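Local coordinates for aminotransferase (Paracoccus denitrificans, PDB 4GRX), which probably transfers amino groups between amines and keto acids with a pyridoxal-phosphate cofactor, as a class III omega-aminotransferase, at residues A[368-382]-A[388-400]. Sequence-based numbering, arbitrary orientation.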
loop_
_atom_site.group_PDB
_atom_site.type_symbol
_atom_site.label_atom_id
_atom_site.label_comp_id
_atom_site.label_asym_id
_atom_site.label_seq_id
_atom_site.Cartn_x
_atom_site.Cartn_y
_atom_site.Cartn_z
ATOM N N PHE A 368 24.098 24.668 -5.446
ATOM C CA PHE A 368 23.901 23.614 -4.446
ATOM C C PHE A 368 25.179 22.807 -4.317
ATOM O O PHE A 368 25.650 22.552 -3.210
ATOM C CB PHE A 368 22.771 22.690 -4.904
ATOM C CG PHE A 368 22.069 21.941 -3.791
ATOM C CD1 PHE A 368 22.761 21.478 -2.670
ATOM C CD2 PHE A 368 20.709 21.652 -3.901
ATOM C CE1 PHE A 368 22.105 20.784 -1.665
ATOM C CE2 PHE A 368 20.046 20.946 -2.912
ATOM C CZ PHE A 368 20.746 20.511 -1.790
ATOM N N GLU A 369 25.739 22.416 -5.459
ATOM C CA GLU A 369 27.007 21.696 -5.509
ATOM C C GLU A 369 28.191 22.495 -4.964
ATOM O O GLU A 369 29.108 21.924 -4.358
ATOM C CB GLU A 369 27.305 21.249 -6.935
ATOM C CG GLU A 369 28.490 20.306 -7.036
ATOM C CD GLU A 369 28.665 19.719 -8.416
ATOM O OE1 GLU A 369 27.743 19.844 -9.250
ATOM O OE2 GLU A 369 29.735 19.134 -8.659
ATOM N N ALA A 370 28.171 23.809 -5.186
ATOM C CA ALA A 370 29.206 24.694 -4.661
ATOM C C ALA A 370 29.176 24.754 -3.128
ATOM O O ALA A 370 30.222 24.735 -2.487
ATOM C CB ALA A 370 29.076 26.078 -5.268
ATOM N N GLY A 371 27.973 24.793 -2.552
ATOM C CA GLY A 371 27.796 24.803 -1.099
ATOM C C GLY A 371 28.363 23.569 -0.419
ATOM O O GLY A 371 29.072 23.667 0.583
ATOM N N LEU A 372 28.060 22.401 -0.974
ATOM C CA LEU A 372 28.518 21.149 -0.391
ATOM C C LEU A 372 30.026 20.969 -0.490
ATOM O O LEU A 372 30.655 20.541 0.479
ATOM C CB LEU A 372 27.817 19.975 -1.038
ATOM C CG LEU A 372 26.295 20.023 -0.998
ATOM C CD1 LEU A 372 25.782 18.842 -1.791
ATOM C CD2 LEU A 372 25.727 20.021 0.422
ATOM N N LYS A 373 30.593 21.301 -1.654
ATOM C CA LYS A 373 32.053 21.296 -1.863
ATOM C C LYS A 373 32.767 22.179 -0.849
ATOM O O LYS A 373 33.822 21.811 -0.346
ATOM C CB LYS A 373 32.412 21.746 -3.280
ATOM C CG LYS A 373 33.862 21.503 -3.665
ATOM C CD LYS A 373 34.338 22.564 -4.644
ATOM C CE LYS A 373 35.565 22.089 -5.398
ATOM N NZ LYS A 373 35.913 22.997 -6.526
ATOM N N ARG A 374 32.184 23.341 -0.561
ATOM C CA ARG A 374 32.684 24.226 0.495
ATOM C C ARG A 374 32.565 23.527 1.858
ATOM O O ARG A 374 33.532 23.518 2.632
ATOM C CB ARG A 374 31.959 25.590 0.475
ATOM C CG ARG A 374 32.550 26.672 1.382
ATOM C CD ARG A 374 31.942 28.057 1.140
ATOM N NE ARG A 374 30.488 28.127 1.363
ATOM C CZ ARG A 374 29.549 28.105 0.403
ATOM N NH1 ARG A 374 29.881 28.020 -0.886
ATOM N NH2 ARG A 374 28.256 28.170 0.729
ATOM N N ILE A 375 31.404 22.918 2.124
ATOM C CA ILE A 375 31.139 22.267 3.412
ATOM C C ILE A 375 31.995 21.021 3.645
ATOM O O ILE A 375 32.412 20.759 4.765
ATOM C CB ILE A 375 29.630 21.994 3.621
ATOM C CG1 ILE A 375 28.887 23.325 3.784
ATOM C CG2 ILE A 375 29.381 21.203 4.896
ATOM C CD1 ILE A 375 27.379 23.228 3.708
ATOM N N ALA A 376 32.279 20.282 2.579
ATOM C CA ALA A 376 33.060 19.048 2.651
ATOM C C ALA A 376 34.542 19.276 2.963
ATOM O O ALA A 376 35.303 18.318 3.112
ATOM C CB ALA A 376 32.925 18.277 1.353
ATOM N N ASP A 377 34.948 20.539 3.057
ATOM C CA ASP A 377 36.364 20.886 3.231
ATOM C C ASP A 377 36.988 20.393 4.541
ATOM O O ASP A 377 38.179 20.072 4.582
ATOM C CB ASP A 377 36.559 22.398 3.129
ATOM C CG ASP A 377 37.975 22.774 2.751
ATOM O OD1 ASP A 377 38.673 21.937 2.129
ATOM O OD2 ASP A 377 38.384 23.913 3.071
ATOM N N ARG A 378 36.179 20.330 5.594
ATOM C CA ARG A 378 36.634 19.982 6.936
ATOM C C ARG A 378 37.118 18.529 7.135
ATOM O O ARG A 378 36.877 17.667 6.282
ATOM C CB ARG A 378 35.528 20.317 7.926
ATOM C CG ARG A 378 34.193 19.724 7.553
ATOM C CD ARG A 378 33.159 20.175 8.541
ATOM N NE ARG A 378 32.430 21.322 8.037
ATOM C CZ ARG A 378 31.851 22.225 8.810
ATOM N NH1 ARG A 378 31.940 22.126 10.127
ATOM N NH2 ARG A 378 31.191 23.234 8.266
ATOM N N PRO A 379 37.827 18.270 8.266
ATOM C CA PRO A 379 38.361 16.945 8.649
ATOM C C PRO A 379 37.350 15.796 8.691
ATOM O O PRO A 379 37.705 14.673 8.352
ATOM C CB PRO A 379 38.914 17.180 10.065
ATOM C CG PRO A 379 39.250 18.623 10.115
ATOM C CD PRO A 379 38.311 19.331 9.177
ATOM N N ASN A 380 36.111 16.070 9.094
ATOM C CA ASN A 380 35.125 15.005 9.376
ATOM C C ASN A 380 34.045 14.746 8.325
ATOM O O ASN A 380 33.055 14.073 8.606
ATOM C CB ASN A 380 34.466 15.232 10.745
ATOM C CG ASN A 380 35.466 15.186 11.888
ATOM O OD1 ASN A 380 35.603 16.140 12.636
ATOM N ND2 ASN A 380 36.180 14.079 12.012
ATOM N N ILE A 381 34.237 15.285 7.125
ATOM C CA ILE A 381 33.432 14.918 5.974
ATOM C C ILE A 381 34.355 14.180 5.028
ATOM O O ILE A 381 35.400 14.700 4.651
ATOM C CB ILE A 381 32.847 16.152 5.252
ATOM C CG1 ILE A 381 31.877 16.931 6.165
ATOM C CG2 ILE A 381 32.196 15.750 3.935
ATOM C CD1 ILE A 381 30.885 16.082 6.941
ATOM N N GLY A 382 33.971 12.964 4.657
ATOM C CA GLY A 382 34.768 12.128 3.764
ATOM C C GLY A 382 34.626 12.523 2.311
ATOM O O GLY A 382 35.591 12.476 1.560
ATOM N N GLY A 388 21.574 17.324 -9.208
ATOM C CA GLY A 388 20.338 18.101 -9.193
ATOM C C GLY A 388 20.001 18.576 -7.796
ATOM O O GLY A 388 20.798 19.260 -7.165
ATOM N N PHE A 389 18.826 18.202 -7.303
ATOM C CA PHE A 389 18.425 18.558 -5.939
ATOM C C PHE A 389 18.402 17.350 -5.004
ATOM O O PHE A 389 17.478 17.198 -4.191
ATOM C CB PHE A 389 17.056 19.236 -5.941
ATOM C CG PHE A 389 17.111 20.734 -5.994
ATOM C CD1 PHE A 389 18.145 21.395 -6.661
ATOM C CD2 PHE A 389 16.104 21.493 -5.394
ATOM C CE1 PHE A 389 18.180 22.780 -6.715
ATOM C CE2 PHE A 389 16.129 22.874 -5.451
ATOM C CZ PHE A 389 17.169 23.523 -6.116
ATOM N N MET A 390 19.404 16.480 -5.125
ATOM C CA MET A 390 19.580 15.390 -4.176
ATOM C C MET A 390 21.059 15.190 -3.872
ATOM O O MET A 390 21.874 14.987 -4.775
ATOM C CB MET A 390 18.882 14.114 -4.656
ATOM C CG MET A 390 19.444 13.476 -5.909
ATOM S SD MET A 390 18.445 12.093 -6.481
ATOM C CE MET A 390 18.518 10.919 -5.121
ATOM N N TRP A 391 21.406 15.294 -2.593
ATOM C CA TRP A 391 22.810 15.405 -2.180
ATOM C C TRP A 391 23.059 14.808 -0.830
ATOM O O TRP A 391 22.135 14.703 0.004
ATOM C CB TRP A 391 23.227 16.867 -2.157
ATOM C CG TRP A 391 23.180 17.524 -3.513
ATOM C CD1 TRP A 391 22.128 18.238 -4.069
ATOM C CD2 TRP A 391 24.232 17.526 -4.548
ATOM N NE1 TRP A 391 22.440 18.665 -5.333
ATOM C CE2 TRP A 391 23.686 18.272 -5.682
ATOM C CE3 TRP A 391 25.518 17.002 -4.642
ATOM C CZ2 TRP A 391 24.417 18.474 -6.850
ATOM C CZ3 TRP A 391 26.246 17.210 -5.823
ATOM C CH2 TRP A 391 25.708 17.924 -6.898
ATOM N N ALA A 392 24.311 14.406 -0.604
ATOM C CA ALA A 392 24.736 13.909 0.702
ATOM C C ALA A 392 26.199 14.207 1.051
ATOM O O ALA A 392 27.080 14.216 0.183
ATOM C CB ALA A 392 24.444 12.429 0.846
ATOM N N LEU A 393 26.417 14.473 2.338
ATOM C CA LEU A 393 27.733 14.569 2.934
ATOM C C LEU A 393 27.995 13.317 3.790
ATOM O O LEU A 393 27.140 12.893 4.566
ATOM C CB LEU A 393 27.793 15.817 3.801
ATOM C CG LEU A 393 27.616 17.136 3.053
ATOM C CD1 LEU A 393 26.880 18.172 3.901
ATOM C CD2 LEU A 393 28.963 17.662 2.559
ATOM N N GLU A 394 29.169 12.718 3.642
ATOM C CA GLU A 394 29.507 11.543 4.449
ATOM C C GLU A 394 30.384 11.900 5.651
ATOM O O GLU A 394 31.490 12.396 5.481
ATOM C CB GLU A 394 30.227 10.522 3.597
ATOM C CG GLU A 394 30.551 9.263 4.361
ATOM C CD GLU A 394 29.460 8.208 4.275
ATOM O OE1 GLU A 394 28.500 8.358 3.474
ATOM O OE2 GLU A 394 29.585 7.212 5.014
ATOM N N ALA A 395 29.899 11.652 6.860
ATOM C CA ALA A 395 30.682 11.954 8.061
ATOM C C ALA A 395 31.680 10.848 8.373
ATOM O O ALA A 395 31.340 9.657 8.354
ATOM C CB ALA A 395 29.775 12.201 9.255
ATOM N N VAL A 396 32.919 11.232 8.652
ATOM C CA VAL A 396 33.946 10.242 8.960
ATOM C C VAL A 396 34.680 10.655 10.225
ATOM O O VAL A 396 34.850 11.845 10.462
ATOM C CB VAL A 396 34.938 10.069 7.784
ATOM C CG1 VAL A 396 34.206 9.623 6.524
ATOM C CG2 VAL A 396 35.701 11.358 7.518
ATOM N N LYS A 397 35.089 9.683 11.044
ATOM C CA LYS A 397 36.026 9.936 12.157
ATOM C C LYS A 397 37.409 10.314 11.623
ATOM O O LYS A 397 37.971 11.320 12.020
ATOM C CB LYS A 397 36.155 8.720 13.078
ATOM C CG LYS A 397 37.185 8.894 14.192
ATOM C CD LYS A 397 36.648 9.769 15.324
ATOM C CE LYS A 397 37.760 10.413 16.144
ATOM N NZ LYS A 397 37.209 11.346 17.167
ATOM N N ASP A 398 37.945 9.494 10.726
ATOM C CA ASP A 398 39.206 9.782 10.072
ATOM C C ASP A 398 39.037 9.789 8.554
ATOM O O ASP A 398 38.577 8.805 7.973
ATOM C CB ASP A 398 40.260 8.756 10.474
ATOM C CG ASP A 398 41.607 9.056 9.866
ATOM O OD1 ASP A 398 42.296 9.961 10.381
ATOM O OD2 ASP A 398 41.977 8.394 8.865
ATOM N N LYS A 399 39.433 10.894 7.929
ATOM C CA LYS A 399 39.260 11.106 6.487
ATOM C C LYS A 399 40.177 10.259 5.584
ATOM O O LYS A 399 39.663 9.529 4.732
ATOM C CB LYS A 399 39.364 12.596 6.151
ATOM C CG LYS A 399 39.077 12.958 4.706
ATOM C CD LYS A 399 38.715 14.433 4.638
ATOM C CE LYS A 399 38.496 14.908 3.208
ATOM N NZ LYS A 399 37.781 16.220 3.185
ATOM N N PRO A 400 41.525 10.352 5.748
ATOM C CA PRO A 400 42.387 9.486 4.924
ATOM C C PRO A 400 41.942 8.011 4.893
ATOM O O PRO A 400 41.834 7.432 3.816
ATOM C CB PRO A 400 43.782 9.625 5.573
ATOM C CG PRO A 400 43.631 10.563 6.725
ATOM C CD PRO A 400 42.327 11.287 6.560
#
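The ring of Phe368 lies over the pyrrole half of Trp391: CD1 of the indole sits above the centre of the phenyl ring, 3.5 Å from Phe368 CE1. The planes are 34° apart, so the pair is tilted, not a true stack. Phe368 also turns its edge to the face of Phe389, a T-shaped pair with centroids 5.5 Å apart, which completes an aromatic cluster. Leu372 CD1 lies against CB, CG, CD2 and CE3 of Trp391, obliquely to the ring, while Glu369 CB, CG and OE1 meet CH2 at its benzo end. Trp391 CG stands anti to its own carbonyl carbon (chi1 -64°), which brings the indole toward the helix; NE1 donates to Gly388 O from above the carbonyl plane, which probably limits the ring's rotation. Cutting Trp391 back to an alanine is likely to open a gap beside Phe368 and Leu372 and to leave Gly388 O without the NE1 donor. Next on the strand, Leu393 CD1 meets Leu372 CD2 and Ile375 CG2, and Leu393 CD2 meets Ala376 CB and Ile381 CG2.

Helix 357-375 leads through two type I turns into the hairpin of strands 381-387 and 390-395, and packs on its three-stranded antiparallel sheet, completed by strand 432-435. The axes of helix 368-375 and strand 390-395 run 2° apart. Val396 N donates to Asn380 O and Gly382 N to Glu394 O (2.7 Å), flanking the non-hydrogen-bonded pair Ile381-Ala395. Asn380 ND2 reaches Val396 O in the carbonyl plane at 3.0 Å, and the extended Lys399 brings NZ to Ile381 O at 3.2 Å. Apolar packing along the helix therefore gives way, at the turn end, to backbone carbonyls of 380-381 gripped by Val396 N and Lys399 NZ.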